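Long-range contacts in iron-chelator utilization protein (Thermobifida fusca TM51, PDB 4YHB), which binds FAD and, as a siderophore-interacting protein, probably uses the flavin to reduce iron held by the chelator so that the metal can be released: residues K55-N60 / P82-R87; R18-V23 / S40-L45. All blocks are in the same frame, centred on the assembly; numbering follows the deposited sequence.

Interaction 1 of 2, residues K55-N60 / P82-R87; sequences KLWFPN and PGVIYR. With FAD (flavin-adenine dinucleotide), chain C.
Tyr-86 sets its CB squarely over the five-membered ring of Trp-57, 3.6 Å from the ring centroid and 7° off the normal, a CH-pi contact between partners of a non-hydrogen-bonded antiparallel pair. The tyrosine's first torsion (chi1 62°) lodges CG between its own backbone N and carbonyl carbon, and from there the phenol ring runs beside the indole, near parallel but slid off it, with centroids 5.2 Å apart. Val-84 CG1 packs against the benzo part of the indole, at CZ3, and Lys-55 CE lies along the tyrosine ring while its amine is salt-bridged to Asp-88. Leu-56 and Arg-87 exchange two backbone hydrogen bonds, and Phe-58 N meets Ile-85 O at 2.8 Å in a nearly straight bond. Beyond Phe-58 the two chains part. There Ile-85 CD1 still reaches Pro-59 O, at 3.6 Å, but water takes over much of the rest: one molecule joins Ile-85 N to Phe-58 O, another joins Phe-58 O to Gly-83 O. On the sheet face shared with Leu-56, Arg-87 bends at chi2 toward FAD; NE donates to O1P at 2.7 Å and NH2 to O1A at 3.0 Å, while NH1 turns back to Tyr-86 O. One guanidinium thus bridges both phosphates of the cofactor and is itself steadied by the strand, an arrangement likely to offset part of the pyrophosphate's negative charge.

Interaction 2 of 2, residues R18-V23 / S40-L45; sequences RLLEVV and SDIAGL
The guanidinium of Arg-18 has Leu-45 CA over one face, 3.7 Å above the plane and toward its rim, while the carbonyl oxygens of Asp-41 and Ala-43 come to its edge. NH2 donates to Ala-43 O at 3.0 Å, almost straight (172°) and within the guanidinium plane; NE gives a weak, bent bond to Asp-41 O. An extended chain from CG to NE carries the group past Asp-41, whose carboxylate is turned 80° from the guanidinium and points the opposite way. That carboxylate serves the backbone instead: OD2 takes the N-H of Leu-19 at 2.8 Å on its anti lone pair, and a water donates to Leu-19 O and accepts from Asp-41 N. This is how a strand of the FAD-binding domain's antiparallel barrel holds the loop that follows its neighbour 32-38: a short 3-10 segment at 40-42 runs into a type II beta turn from Ile-42 to Leu-45, with Gly-44 at its third position, where a CB would be jammed against the carbonyl O of Ala-43 and come close to Arg-18 NH2. A leucine in place of Arg-18 would probably leave the carbonyls of Asp-41 and Ala-43 without these donors and the turn less firmly fixed to the strand. On the buried side Leu-20 CD2 approaches Ile-42 CB at 4.1 Å, and both Ile-42 and Leu-45 rest on Phe-94 of strand 86-95.

In the fold
After the short strand 9-12 the chain enters strand 17-29, returns along 32-38, and then closes interaction 2, where the loop at 40-45 folds back on the strand's early part; 16 residues lie between its segments, most of them strand. Only afterwards does interaction 1 open, at the end of strand 53-57, to be closed after 21 intervening residues, mostly loop, by the start of 86-95. The two loops therefore follow in series and neither nest nor cross. Their centres are about 17 Å apart and their atoms do not touch, yet strand 125-129 lies between 53-57 and 17-29, closing the six-stranded barrel and joining both contacts.

Interaction 1 of 2, residues K55-N60 / P82-R87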
ATOM      1  N   LYS A  55      -7.755  -6.080   4.382  1.00 16.55           N
ATOM      2  CA  LYS A  55      -7.061  -7.295   4.767  1.00 16.36           C
ATOM      3  C   LYS A  55      -7.518  -8.389   3.824  1.00 17.37           C
ATOM      4  O   LYS A  55      -8.717  -8.654   3.694  1.00 17.38           O
ATOM      5  CB  LYS A  55      -7.340  -7.678   6.232  1.00 19.94           C
ATOM      6  CG  LYS A  55      -6.462  -6.955   7.254  1.00 23.91           C
ATOM      7  CD  LYS A  55      -7.045  -7.058   8.669  1.00 26.16           C
ATOM      8  CE  LYS A  55      -5.987  -6.731   9.712  1.00 28.14           C
ATOM      9  NZ  LYS A  55      -5.331  -5.411   9.478  1.00 26.14           N
ATOM     10  N   LEU A  56      -6.563  -9.009   3.149  1.00 16.88           N
ATOM     11  CA  LEU A  56      -6.852 -10.141   2.287  1.00 17.31           C
ATOM     12  C   LEU A  56      -6.640 -11.437   3.042  1.00 16.66           C
ATOM     13  O   LEU A  56      -5.611 -11.628   3.701  1.00 17.77           O
ATOM     14  CB  LEU A  56      -5.962 -10.113   1.028  1.00 17.13           C
ATOM     15  CG  LEU A  56      -6.186  -8.894   0.132  1.00 18.87           C
ATOM     16  CD1 LEU A  56      -5.315  -8.981  -1.130  1.00 16.73           C
ATOM     17  CD2 LEU A  56      -7.665  -8.734  -0.242  1.00 16.99           C
ATOM     18  N   TRP A  57      -7.598 -12.344   2.906  1.00 16.34           N
ATOM     19  CA  TRP A  57      -7.570 -13.622   3.604  1.00 18.18           C
ATOM     20  C   TRP A  57      -7.287 -14.748   2.618  1.00 18.60           C
ATOM     21  O   TRP A  57      -8.072 -15.002   1.701  1.00 19.52           O
ATOM     22  CB  TRP A  57      -8.904 -13.854   4.352  1.00 18.40           C
ATOM     23  CG  TRP A  57      -9.104 -12.897   5.506  1.00 18.53           C
ATOM     24  CD1 TRP A  57      -9.122 -11.530   5.448  1.00 20.35           C
ATOM     25  CD2 TRP A  57      -9.323 -13.239   6.886  1.00 19.77           C
ATOM     26  NE1 TRP A  57      -9.334 -11.003   6.709  1.00 18.99           N
ATOM     27  CE2 TRP A  57      -9.456 -12.029   7.603  1.00 19.52           C
ATOM     28  CE3 TRP A  57      -9.428 -14.449   7.581  1.00 22.70           C
ATOM     29  CZ2 TRP A  57      -9.688 -11.996   8.985  1.00 20.95           C
ATOM     30  CZ3 TRP A  57      -9.653 -14.412   8.955  1.00 23.12           C
ATOM     31  CH2 TRP A  57      -9.778 -13.192   9.636  1.00 22.49           C
ATOM     32  N   PHE A  58      -6.151 -15.413   2.818  1.00 19.84           N
ATOM     33  CA  PHE A  58      -5.581 -16.336   1.840  1.00 19.11           C
ATOM     34  C   PHE A  58      -5.840 -17.800   2.199  1.00 19.59           C
ATOM     35  O   PHE A  58      -5.971 -18.139   3.381  1.00 21.64           O
ATOM     36  CB  PHE A  58      -4.054 -16.118   1.724  1.00 16.46           C
ATOM     37  CG  PHE A  58      -3.653 -14.778   1.149  1.00 17.88           C
ATOM     38  CD1 PHE A  58      -3.482 -14.621  -0.220  1.00 19.40           C
ATOM     39  CD2 PHE A  58      -3.439 -13.683   1.974  1.00 20.45           C
ATOM     40  CE1 PHE A  58      -3.103 -13.400  -0.758  1.00 20.30           C
ATOM     41  CE2 PHE A  58      -3.064 -12.445   1.437  1.00 18.95           C
ATOM     42  CZ  PHE A  58      -2.902 -12.309   0.075  1.00 21.31           C
ATOM     43  N   PRO A  59      -5.857 -18.683   1.187  1.00 22.92           N
ATOM     44  CA  PRO A  59      -5.880 -20.129   1.444  1.00 27.14           C
ATOM     45  C   PRO A  59      -4.538 -20.613   1.989  1.00 33.36           C
ATOM     46  O   PRO A  59      -3.517 -19.967   1.745  1.00 26.48           O
ATOM     47  CB  PRO A  59      -6.146 -20.728   0.059  1.00 25.83           C
ATOM     48  CG  PRO A  59      -5.505 -19.734  -0.876  1.00 26.07           C
ATOM     49  CD  PRO A  59      -5.819 -18.385  -0.260  1.00 22.11           C
ATOM     50  N   ASN A  60      -4.542 -21.713   2.734  1.00 35.51           N
ATOM     51  CA  ASN A  60      -3.301 -22.389   3.087  1.00 44.07           C
ATOM     52  C   ASN A  60      -2.924 -23.332   1.957  1.00 50.18           C
ATOM     53  O   ASN A  60      -3.665 -24.269   1.652  1.00 56.71           O
ATOM     54  CB  ASN A  60      -3.435 -23.155   4.401  1.00 47.32           C
ATOM     55  CG  ASN A  60      -2.121 -23.769   4.861  1.00 50.68           C
ATOM     56  OD1 ASN A  60      -1.407 -24.408   4.087  1.00 55.78           O
ATOM     57  ND2 ASN A  60      -1.793 -23.566   6.128  1.00 45.36           N
ATOM     58  N   PRO A  82      -7.327 -20.403  14.558  1.00 40.19           N
ATOM     59  CA  PRO A  82      -6.213 -21.112  13.922  1.00 39.92           C
ATOM     60  C   PRO A  82      -6.426 -21.255  12.413  1.00 36.72           C
ATOM     61  O   PRO A  82      -7.568 -21.351  11.951  1.00 39.46           O
ATOM     62  CB  PRO A  82      -6.210 -22.474  14.627  1.00 43.12           C
ATOM     63  CG  PRO A  82      -7.607 -22.648  15.126  1.00 41.54           C
ATOM     64  CD  PRO A  82      -8.112 -21.273  15.454  1.00 37.48           C
ATOM     65  N   GLY A  83      -5.332 -21.234  11.656  1.00 37.18           N
ATOM     66  CA  GLY A  83      -5.389 -21.404  10.213  1.00 34.22           C
ATOM     67  C   GLY A  83      -5.603 -20.138   9.392  1.00 33.04           C
ATOM     68  O   GLY A  83      -5.542 -20.181   8.161  1.00 31.55           O
ATOM     69  N   VAL A  84      -5.867 -19.009  10.045  1.00 28.29           N
ATOM     70  CA  VAL A  84      -6.124 -17.784   9.289  1.00 23.46           C
ATOM     71  C   VAL A  84      -4.826 -17.233   8.706  1.00 22.91           C
ATOM     72  O   VAL A  84      -3.772 -17.270   9.337  1.00 23.66           O
ATOM     73  CB  VAL A  84      -6.796 -16.686  10.144  1.00 25.11           C
ATOM     74  CG1 VAL A  84      -8.172 -17.156  10.631  1.00 26.11           C
ATOM     75  CG2 VAL A  84      -5.912 -16.298  11.316  1.00 26.82           C
ATOM     76  N   ILE A  85      -4.917 -16.731   7.485  1.00 18.72           N
ATOM     77  CA  ILE A  85      -3.789 -16.071   6.840  1.00 22.10           C
ATOM     78  C   ILE A  85      -4.282 -14.771   6.263  1.00 21.28           C
ATOM     79  O   ILE A  85      -4.805 -14.752   5.158  1.00 20.88           O
ATOM     80  CB  ILE A  85      -3.177 -16.919   5.711  1.00 22.81           C
ATOM     81  CG1 ILE A  85      -2.809 -18.312   6.224  1.00 25.32           C
ATOM     82  CG2 ILE A  85      -1.924 -16.202   5.121  1.00 19.68           C
ATOM     83  CD1 ILE A  85      -2.385 -19.280   5.136  1.00 26.26           C
ATOM     84  N   TYR A  86      -4.158 -13.687   7.022  1.00 18.98           N
ATOM     85  CA  TYR A  86      -4.619 -12.406   6.524  1.00 19.94           C
ATOM     86  C   TYR A  86      -3.444 -11.434   6.495  1.00 19.00           C
ATOM     87  O   TYR A  86      -2.529 -11.535   7.316  1.00 18.78           O
ATOM     88  CB  TYR A  86      -5.788 -11.861   7.369  1.00 21.39           C
ATOM     89  CG  TYR A  86      -5.452 -11.587   8.819  1.00 22.21           C
ATOM     90  CD1 TYR A  86      -4.896 -10.379   9.204  1.00 21.29           C
ATOM     91  CD2 TYR A  86      -5.700 -12.541   9.804  1.00 22.95           C
ATOM     92  CE1 TYR A  86      -4.580 -10.125  10.527  1.00 23.89           C
ATOM     93  CE2 TYR A  86      -5.378 -12.296  11.134  1.00 25.73           C
ATOM     94  CZ  TYR A  86      -4.818 -11.088  11.485  1.00 26.64           C
ATOM     95  OH  TYR A  86      -4.502 -10.827  12.801  1.00 35.03           O
ATOM     96  N   ARG A  87      -3.477 -10.508   5.538  1.00 17.15           N
ATOM     97  CA  ARG A  87      -2.389  -9.552   5.318  1.00 17.12           C
ATOM     98  C   ARG A  87      -2.969  -8.258   4.770  1.00 20.54           C
ATOM     99  O   ARG A  87      -3.967  -8.287   4.044  1.00 19.65           O
ATOM    100  CB  ARG A  87      -1.346 -10.095   4.319  1.00 18.53           C
ATOM    101  CG  ARG A  87      -0.783 -11.488   4.610  1.00 18.01           C
ATOM    102  CD  ARG A  87       0.171 -11.455   5.772  1.00 17.43           C
ATOM    103  NE  ARG A  87       0.904 -12.708   5.947  1.00 20.07           N
ATOM    104  CZ  ARG A  87       0.615 -13.628   6.865  1.00 21.59           C
ATOM    105  NH1 ARG A  87      -0.413 -13.455   7.684  1.00 18.37           N
ATOM    106  NH2 ARG A  87       1.365 -14.721   6.967  1.00 22.44           N
TER
HETATM  107  PA  FAD C 301       4.611 -12.467   5.680  1.00 21.82           P
HETATM  108  O1A FAD C 301       4.102 -13.825   6.187  1.00 20.87           O
HETATM  109  O2A FAD C 301       3.889 -11.268   6.404  1.00 17.84           O
HETATM  110  O5B FAD C 301       6.161 -12.335   6.098  1.00 21.56           O
HETATM  111  C5B FAD C 301       7.023 -13.403   5.941  1.00 21.87           C
HETATM  112  C4B FAD C 301       8.461 -12.877   5.765  1.00 22.20           C
HETATM  113  O4B FAD C 301       8.630 -12.204   4.547  1.00 23.45           O
HETATM  114  C3B FAD C 301       8.863 -11.939   6.823  1.00 23.19           C
HETATM  115  O3B FAD C 301      10.194 -12.222   7.110  1.00 26.54           O
HETATM  116  C2B FAD C 301       8.740 -10.653   6.223  1.00 20.03           C
HETATM  117  O2B FAD C 301       9.677  -9.694   6.700  1.00 22.20           O
HETATM  118  C1B FAD C 301       9.036 -10.901   4.805  1.00 21.50           C
HETATM  119  N9A FAD C 301       8.359 -10.019   3.863  1.00 20.62           N
HETATM  120  C8A FAD C 301       7.087  -9.571   3.939  1.00 21.27           C
HETATM  121  N7A FAD C 301       6.838  -8.801   2.871  1.00 21.62           N
HETATM  122  C5A FAD C 301       7.945  -8.795   2.093  1.00 18.92           C
HETATM  123  C6A FAD C 301       8.280  -8.187   0.883  1.00 22.14           C
HETATM  124  N6A FAD C 301       7.321  -7.389   0.203  1.00 17.97           N
HETATM  125  N1A FAD C 301       9.505  -8.373   0.363  1.00 21.45           N
HETATM  126  C2A FAD C 301      10.419  -9.137   1.000  1.00 21.59           C
HETATM  127  N3A FAD C 301      10.130  -9.734   2.160  1.00 22.61           N
HETATM  128  C4A FAD C 301       8.914  -9.563   2.725  1.00 21.02           C
HETATM  129  N1  FAD C 301       2.259  -5.079   0.109  1.00 15.73           N
HETATM  130  C2  FAD C 301       2.081  -5.182  -1.209  1.00 17.67           C
HETATM  131  O2  FAD C 301       2.754  -5.971  -1.854  1.00 15.75           O
HETATM  132  N3  FAD C 301       1.130  -4.393  -1.799  1.00 16.35           N
HETATM  133  C4  FAD C 301       0.380  -3.525  -1.088  1.00 16.61           C
HETATM  134  O4  FAD C 301      -0.459  -2.855  -1.673  1.00 16.97           O
HETATM  135  C4X FAD C 301       0.553  -3.389   0.290  1.00 16.94           C
HETATM  136  N5  FAD C 301      -0.181  -2.512   1.068  1.00 19.03           N
HETATM  137  C5X FAD C 301       0.031  -2.452   2.404  1.00 17.54           C
HETATM  138  C6  FAD C 301      -0.715  -1.572   3.195  1.00 19.70           C
HETATM  139  C7  FAD C 301      -0.531  -1.506   4.428  1.00 18.41           C
HETATM  140  C7M FAD C 301      -1.413  -0.499   5.190  1.00 17.84           C
HETATM  141  C8  FAD C 301       0.276  -2.168   5.101  1.00 16.34           C
HETATM  142  C8M FAD C 301       0.470  -2.040   6.585  1.00 20.12           C
HETATM  143  C9  FAD C 301       1.086  -3.080   4.479  1.00 17.20           C
HETATM  144  C9A FAD C 301       1.064  -3.351   2.975  1.00 15.71           C
HETATM  145  N10 FAD C 301       1.762  -4.173   2.207  1.00 18.08           N
HETATM  146  C10 FAD C 301       1.539  -4.219   0.875  1.00 16.31           C
HETATM  147  C1' FAD C 301       2.799  -5.036   2.815  1.00 15.48           C
HETATM  148  C2' FAD C 301       2.305  -6.417   3.116  1.00 16.98           C
HETATM  149  O2' FAD C 301       1.271  -6.349   4.015  1.00 17.67           O
HETATM  150  C3' FAD C 301       3.508  -7.248   3.685  1.00 19.30           C
HETATM  151  O3' FAD C 301       4.527  -7.197   2.737  1.00 16.51           O
HETATM  152  C4' FAD C 301       3.172  -8.645   4.134  1.00 20.18           C
HETATM  153  O4' FAD C 301       4.112  -9.087   5.018  1.00 19.00           O
HETATM  154  C5' FAD C 301       3.124  -9.663   2.983  1.00 18.16           C
HETATM  155  O5' FAD C 301       2.478 -10.863   3.334  1.00 19.43           O
HETATM  156  P   FAD C 301       3.335 -12.184   3.199  1.00 19.29           P
HETATM  157  O1P FAD C 301       2.353 -13.260   3.713  1.00 20.74           O
HETATM  158  O2P FAD C 301       3.901 -12.132   1.754  1.00 19.95           O
HETATM  159  O3P FAD C 301       4.596 -12.546   4.080  1.00 22.02           O
HETATM  160  O   HOH W   1      -7.119 -17.006   5.658  1.00 22.97           O
HETATM  161  O   HOH W   2      -6.712 -20.023   5.380  1.00 33.04           O

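Interaction 2 of 2, residues R18-V23 / S40-L45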
ATOM      1  N   ARG A  18     -16.307 -10.036   2.718  1.00 25.70           N
ATOM      2  CA  ARG A  18     -16.569 -10.225   1.304  1.00 22.93           C
ATOM      3  C   ARG A  18     -15.741 -11.375   0.760  1.00 25.77           C
ATOM      4  O   ARG A  18     -14.581 -11.563   1.148  1.00 27.62           O
ATOM      5  CB  ARG A  18     -16.279  -8.935   0.519  1.00 21.39           C
ATOM      6  CG  ARG A  18     -17.137  -7.748   0.923  1.00 26.19           C
ATOM      7  CD  ARG A  18     -16.850  -6.507   0.071  1.00 28.58           C
ATOM      8  NE  ARG A  18     -17.949  -5.549   0.175  1.00 27.06           N
ATOM      9  CZ  ARG A  18     -18.081  -4.674   1.170  1.00 32.64           C
ATOM     10  NH1 ARG A  18     -17.179  -4.638   2.142  1.00 30.38           N
ATOM     11  NH2 ARG A  18     -19.117  -3.844   1.202  1.00 33.77           N
ATOM     12  N   LEU A  19     -16.335 -12.152  -0.135  1.00 23.89           N
ATOM     13  CA  LEU A  19     -15.576 -13.150  -0.878  1.00 25.19           C
ATOM     14  C   LEU A  19     -15.479 -12.700  -2.327  1.00 24.92           C
ATOM     15  O   LEU A  19     -16.492 -12.605  -3.016  1.00 22.96           O
ATOM     16  CB  LEU A  19     -16.230 -14.531  -0.779  1.00 28.06           C
ATOM     17  CG  LEU A  19     -15.489 -15.663  -1.502  1.00 28.15           C
ATOM     18  CD1 LEU A  19     -14.104 -15.878  -0.913  1.00 21.16           C
ATOM     19  CD2 LEU A  19     -16.299 -16.959  -1.472  1.00 34.78           C
ATOM     20  N   LEU A  20     -14.264 -12.404  -2.790  1.00 20.82           N
ATOM     21  CA  LEU A  20     -14.099 -11.896  -4.145  1.00 19.67           C
ATOM     22  C   LEU A  20     -13.259 -12.843  -4.978  1.00 19.83           C
ATOM     23  O   LEU A  20     -12.510 -13.656  -4.450  1.00 20.18           O
ATOM     24  CB  LEU A  20     -13.463 -10.504  -4.133  1.00 21.33           C
ATOM     25  CG  LEU A  20     -14.235  -9.404  -3.416  1.00 21.74           C
ATOM     26  CD1 LEU A  20     -13.513  -8.089  -3.595  1.00 19.08           C
ATOM     27  CD2 LEU A  20     -15.672  -9.304  -3.967  1.00 23.12           C
ATOM     28  N   GLU A  21     -13.385 -12.717  -6.293  1.00 20.90           N
ATOM     29  CA  GLU A  21     -12.765 -13.653  -7.226  1.00 19.85           C
ATOM     30  C   GLU A  21     -11.895 -12.894  -8.204  1.00 18.72           C
ATOM     31  O   GLU A  21     -12.273 -11.818  -8.660  1.00 19.84           O
ATOM     32  CB  GLU A  21     -13.849 -14.446  -7.969  1.00 23.33           C
ATOM     33  CG  GLU A  21     -13.340 -15.431  -9.001  1.00 28.56           C
ATOM     34  CD  GLU A  21     -14.483 -16.233  -9.619  1.00 34.16           C
ATOM     35  OE1 GLU A  21     -15.534 -16.376  -8.956  1.00 39.38           O
ATOM     36  OE2 GLU A  21     -14.325 -16.714 -10.759  1.00 37.97           O
ATOM     37  N   VAL A  22     -10.722 -13.447  -8.509  1.00 21.75           N
ATOM     38  CA  VAL A  22      -9.826 -12.829  -9.480  1.00 19.81           C
ATOM     39  C   VAL A  22     -10.474 -12.838 -10.870  1.00 20.23           C
ATOM     40  O   VAL A  22     -10.866 -13.883 -11.385  1.00 21.77           O
ATOM     41  CB  VAL A  22      -8.473 -13.550  -9.539  1.00 22.08           C
ATOM     42  CG1 VAL A  22      -7.572 -12.900 -10.582  1.00 17.41           C
ATOM     43  CG2 VAL A  22      -7.796 -13.561  -8.164  1.00 21.88           C
ATOM     44  N   VAL A  23     -10.592 -11.670 -11.476  1.00 17.20           N
ATOM     45  CA  VAL A  23     -11.109 -11.589 -12.838  1.00 20.43           C
ATOM     46  C   VAL A  23      -9.996 -11.292 -13.855  1.00 21.62           C
ATOM     47  O   VAL A  23      -9.953 -11.901 -14.929  1.00 20.08           O
ATOM     48  CB  VAL A  23     -12.195 -10.523 -12.939  1.00 23.97           C
ATOM     49  CG1 VAL A  23     -12.758 -10.482 -14.343  1.00 29.16           C
ATOM     50  CG2 VAL A  23     -13.313 -10.821 -11.909  1.00 26.91           C
ATOM     51  N   SER A  40     -20.346 -10.327  -6.689  1.00 28.27           N
ATOM     52  CA  SER A  40     -21.466  -9.573  -6.139  1.00 28.74           C
ATOM     53  C   SER A  40     -21.210  -9.048  -4.722  1.00 26.77           C
ATOM     54  O   SER A  40     -21.804  -8.045  -4.323  1.00 27.01           O
ATOM     55  CB  SER A  40     -22.744 -10.433  -6.152  1.00 33.44           C
ATOM     56  OG  SER A  40     -22.554 -11.650  -5.447  1.00 36.57           O
ATOM     57  N   ASP A  41     -20.324  -9.690  -3.959  1.00 26.63           N
ATOM     58  CA  ASP A  41     -20.022  -9.181  -2.613  1.00 29.81           C
ATOM     59  C   ASP A  41     -19.411  -7.777  -2.645  1.00 26.96           C
ATOM     60  O   ASP A  41     -19.374  -7.102  -1.621  1.00 28.15           O
ATOM     61  CB  ASP A  41     -19.073 -10.114  -1.838  1.00 26.64           C
ATOM     62  CG  ASP A  41     -19.777 -11.313  -1.245  1.00 31.56           C
ATOM     63  OD1 ASP A  41     -21.019 -11.392  -1.387  1.00 34.49           O
ATOM     64  OD2 ASP A  41     -19.100 -12.166  -0.613  1.00 25.21           O
ATOM     65  N   ILE A  42     -18.941  -7.324  -3.807  1.00 28.87           N
ATOM     66  CA  ILE A  42     -18.260  -6.028  -3.860  1.00 25.62           C
ATOM     67  C   ILE A  42     -19.239  -4.867  -3.655  1.00 26.36           C
ATOM     68  O   ILE A  42     -18.825  -3.730  -3.421  1.00 24.91           O
ATOM     69  CB  ILE A  42     -17.484  -5.835  -5.186  1.00 26.92           C
ATOM     70  CG1 ILE A  42     -16.266  -4.928  -4.957  1.00 29.51           C
ATOM     71  CG2 ILE A  42     -18.372  -5.275  -6.281  1.00 28.12           C
ATOM     72  CD1 ILE A  42     -15.336  -4.835  -6.151  1.00 22.77           C
ATOM     73  N   ALA A  43     -20.541  -5.158  -3.714  1.00 32.36           N
ATOM     74  CA  ALA A  43     -21.558  -4.158  -3.398  1.00 25.52           C
ATOM     75  C   ALA A  43     -21.302  -3.483  -2.060  1.00 26.46           C
ATOM     76  O   ALA A  43     -21.006  -4.146  -1.057  1.00 25.84           O
ATOM     77  CB  ALA A  43     -22.958  -4.796  -3.395  1.00 31.25           C
ATOM     78  N   GLY A  44     -21.414  -2.159  -2.051  1.00 26.10           N
ATOM     79  CA  GLY A  44     -21.251  -1.385  -0.836  1.00 30.01           C
ATOM     80  C   GLY A  44     -19.811  -1.042  -0.501  1.00 31.65           C
ATOM     81  O   GLY A  44     -19.546  -0.273   0.423  1.00 32.75           O
ATOM     82  N   LEU A  45     -18.867  -1.621  -1.232  1.00 27.19           N
ATOM     83  CA  LEU A  45     -17.459  -1.323  -0.966  1.00 27.98           C
ATOM     84  C   LEU A  45     -17.168   0.146  -1.273  1.00 27.74           C
ATOM     85  O   LEU A  45     -17.646   0.676  -2.271  1.00 29.25           O
ATOM     86  CB  LEU A  45     -16.543  -2.245  -1.786  1.00 30.03           C
ATOM     87  CG  LEU A  45     -15.027  -2.112  -1.568  1.00 29.31           C
ATOM     88  CD1 LEU A  45     -14.651  -2.538  -0.162  1.00 27.37           C
ATOM     89  CD2 LEU A  45     -14.249  -2.932  -2.604  1.00 29.26           C
TER
HETATM   90  O   HOH W   3     -18.702 -11.713  -4.359  1.00 32.60           O